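Local coordinates for protein EchA16_2 (PDB 3QYR) that probably hydrates the double bond of enoyl-CoA thioesters, as expected of an enoyl-CoA hydratase of the crotonase family, at residues Arg37-Phe41 with Pro85-Ala89. Numbering follows the deposited sequence.
Sequences RDRFF and PRWPA
Phe-41 and Arg-86 meet where helix 34-49 of the crotonase fold, packed beside the central sheet, receives the loop that runs from strand 55-60 to strand 94-98. The tight side of the contact is aromatic. Phe-41, on the helix flank facing the loop, lays one ring face against Arg-86, whose CB sits 3.7 Å from the ring centroid, only 9° off the normal, a clear CH-pi contact. The opposite face is taken by CD2 of Phe-40, and the ring also pairs edge-to-face with Trp-137, so a flat aromatic residue with two faces to offer suits this slot. With CG anti to the backbone N (chi1 175°), the Phe-40 ring reaches the loop, and its CE2 lies 3.8 Å from CZ3 of Trp-87. That indole carbon arrives at the edge of the Phe-40 ring, the two ring planes being oblique. The indole also stacks on Tyr-112 of helix 105-112 and touches Ile-58 of strand 55-60 and Leu-44 of helix 34-49, tying the loop to two helices and the sheet, while Pro-88 CD lies more loosely beside Phe-41 CD1.

Toward solvent the character changes. Arginine suits the border, since its methylenes can follow the phenyl ring while its charged end continues to the exposed Asp-38. The chain bends at chi3, and the guanidinium slants over the rim of Phe-41. Its two terminal nitrogens converge on a single carboxylate oxygen: Arg-86 NH1 lies 3.0 Å from Asp-38 OD1, approaching from above the carboxylate plane, and NH2 comes nearly along the C-O axis. Both bonds of this salt bridge are bent, with carboxylate and guanidinium planes 69° apart. A single water links the two like-charged arginines, accepting from Arg-86 NH2 and from Arg-37 NE.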
loop_
_atom_site.group_PDB
_atom_site.type_symbol
_atom_site.label_atom_id
_atom_site.label_comp_id
_atom_site.label_asym_id
_atom_site.label_seq_id
_atom_site.Cartn_x
_atom_site.Cartn_y
_atom_site.Cartn_z
ATOM N N ARG A 37 18.527 4.336 -28.173
ATOM C CA ARG A 37 17.354 4.247 -27.318
ATOM C C ARG A 37 16.086 4.204 -28.168
ATOM O O ARG A 37 15.228 3.347 -27.961
ATOM C CB ARG A 37 17.295 5.402 -26.331
ATOM C CG ARG A 37 18.498 5.430 -25.401
ATOM C CD ARG A 37 18.343 6.357 -24.228
ATOM N NE ARG A 37 18.246 7.764 -24.629
ATOM C CZ ARG A 37 19.271 8.608 -24.773
ATOM N NH1 ARG A 37 20.530 8.232 -24.580
ATOM N NH2 ARG A 37 19.025 9.861 -25.093
ATOM N N ASP A 38 15.958 5.129 -29.116
ATOM C CA ASP A 38 14.775 5.130 -29.963
ATOM C C ASP A 38 14.653 3.766 -30.635
ATOM O O ASP A 38 13.572 3.211 -30.701
ATOM C CB ASP A 38 14.782 6.284 -31.009
ATOM C CG ASP A 38 14.673 7.691 -30.363
ATOM O OD1 ASP A 38 14.504 7.792 -29.113
ATOM O OD2 ASP A 38 14.780 8.687 -31.112
ATOM N N ARG A 39 15.787 3.207 -31.068
ATOM C CA ARG A 39 15.794 1.914 -31.772
ATOM C C ARG A 39 15.430 0.745 -30.875
ATOM O O ARG A 39 14.666 -0.144 -31.294
ATOM C CB ARG A 39 17.147 1.669 -32.421
ATOM C CG ARG A 39 17.323 2.475 -33.716
ATOM C CD ARG A 39 16.971 1.672 -34.960
ATOM N NE ARG A 39 18.194 1.037 -35.490
ATOM C CZ ARG A 39 18.259 -0.155 -36.102
ATOM N NH1 ARG A 39 19.447 -0.594 -36.523
ATOM N NH2 ARG A 39 17.163 -0.917 -36.282
ATOM N N PHE A 40 15.955 0.760 -29.655
ATOM C CA PHE A 40 15.762 -0.346 -28.746
ATOM C C PHE A 40 14.338 -0.350 -28.211
ATOM O O PHE A 40 13.607 -1.339 -28.326
ATOM C CB PHE A 40 16.756 -0.250 -27.595
ATOM C CG PHE A 40 16.555 -1.303 -26.538
ATOM C CD1 PHE A 40 16.978 -2.592 -26.746
ATOM C CD2 PHE A 40 15.908 -0.992 -25.334
ATOM C CE1 PHE A 40 16.797 -3.568 -25.761
ATOM C CE2 PHE A 40 15.723 -1.969 -24.338
ATOM C CZ PHE A 40 16.179 -3.248 -24.546
ATOM N N PHE A 41 13.934 0.776 -27.644
ATOM C CA PHE A 41 12.577 0.880 -27.100
ATOM C C PHE A 41 11.510 0.678 -28.175
ATOM O O PHE A 41 10.498 0.014 -27.928
ATOM C CB PHE A 41 12.381 2.190 -26.339
ATOM C CG PHE A 41 13.217 2.280 -25.086
ATOM C CD1 PHE A 41 13.040 1.378 -24.061
ATOM C CD2 PHE A 41 14.180 3.261 -24.938
ATOM C CE1 PHE A 41 13.780 1.455 -22.911
ATOM C CE2 PHE A 41 14.932 3.344 -23.811
ATOM C CZ PHE A 41 14.728 2.439 -22.781
ATOM N N PRO A 85 11.376 7.359 -18.314
ATOM C CA PRO A 85 11.282 5.931 -18.546
ATOM C C PRO A 85 10.545 5.605 -19.821
ATOM O O PRO A 85 9.530 6.200 -20.077
ATOM C CB PRO A 85 10.463 5.422 -17.346
ATOM C CG PRO A 85 9.710 6.604 -16.887
ATOM C CD PRO A 85 10.663 7.741 -17.084
ATOM N N ARG A 86 11.048 4.625 -20.567
ATOM C CA ARG A 86 10.486 4.229 -21.863
ATOM C C ARG A 86 10.317 2.717 -22.057
ATOM O O ARG A 86 9.952 2.284 -23.156
ATOM C CB ARG A 86 11.378 4.760 -22.986
ATOM C CG ARG A 86 11.490 6.268 -22.979
ATOM C CD ARG A 86 12.511 6.728 -23.981
ATOM N NE ARG A 86 12.044 6.516 -25.353
ATOM C CZ ARG A 86 12.755 6.786 -26.442
ATOM N NH1 ARG A 86 12.209 6.566 -27.638
ATOM N NH2 ARG A 86 13.993 7.281 -26.341
ATOM N N TRP A 87 10.605 1.912 -21.031
ATOM C CA TRP A 87 10.388 0.479 -21.155
ATOM C C TRP A 87 8.880 0.285 -21.195
ATOM O O TRP A 87 8.201 0.626 -20.236
ATOM C CB TRP A 87 10.980 -0.293 -19.990
ATOM C CG TRP A 87 10.959 -1.761 -20.222
ATOM C CD1 TRP A 87 9.888 -2.573 -20.142
ATOM C CD2 TRP A 87 12.062 -2.583 -20.615
ATOM N NE1 TRP A 87 10.251 -3.856 -20.418
ATOM C CE2 TRP A 87 11.580 -3.891 -20.725
ATOM C CE3 TRP A 87 13.415 -2.338 -20.857
ATOM C CZ2 TRP A 87 12.387 -4.958 -21.063
ATOM C CZ3 TRP A 87 14.238 -3.416 -21.198
ATOM C CH2 TRP A 87 13.713 -4.708 -21.293
ATOM N N PRO A 88 8.358 -0.202 -22.333
ATOM C CA PRO A 88 6.954 -0.359 -22.584
ATOM C C PRO A 88 6.284 -1.525 -21.868
ATOM O O PRO A 88 6.956 -2.449 -21.390
ATOM C CB PRO A 88 6.911 -0.605 -24.073
ATOM C CG PRO A 88 8.189 -1.200 -24.398
ATOM C CD PRO A 88 9.151 -0.571 -23.519
ATOM N N ALA A 89 4.953 -1.439 -21.788
ATOM C CA ALA A 89 4.114 -2.489 -21.260
ATOM C C ALA A 89 4.141 -3.648 -22.227
ATOM O O ALA A 89 3.613 -3.547 -23.330
ATOM C CB ALA A 89 2.685 -1.994 -21.087
HETATM O O HOH W 1 15.232 8.299 -24.232
#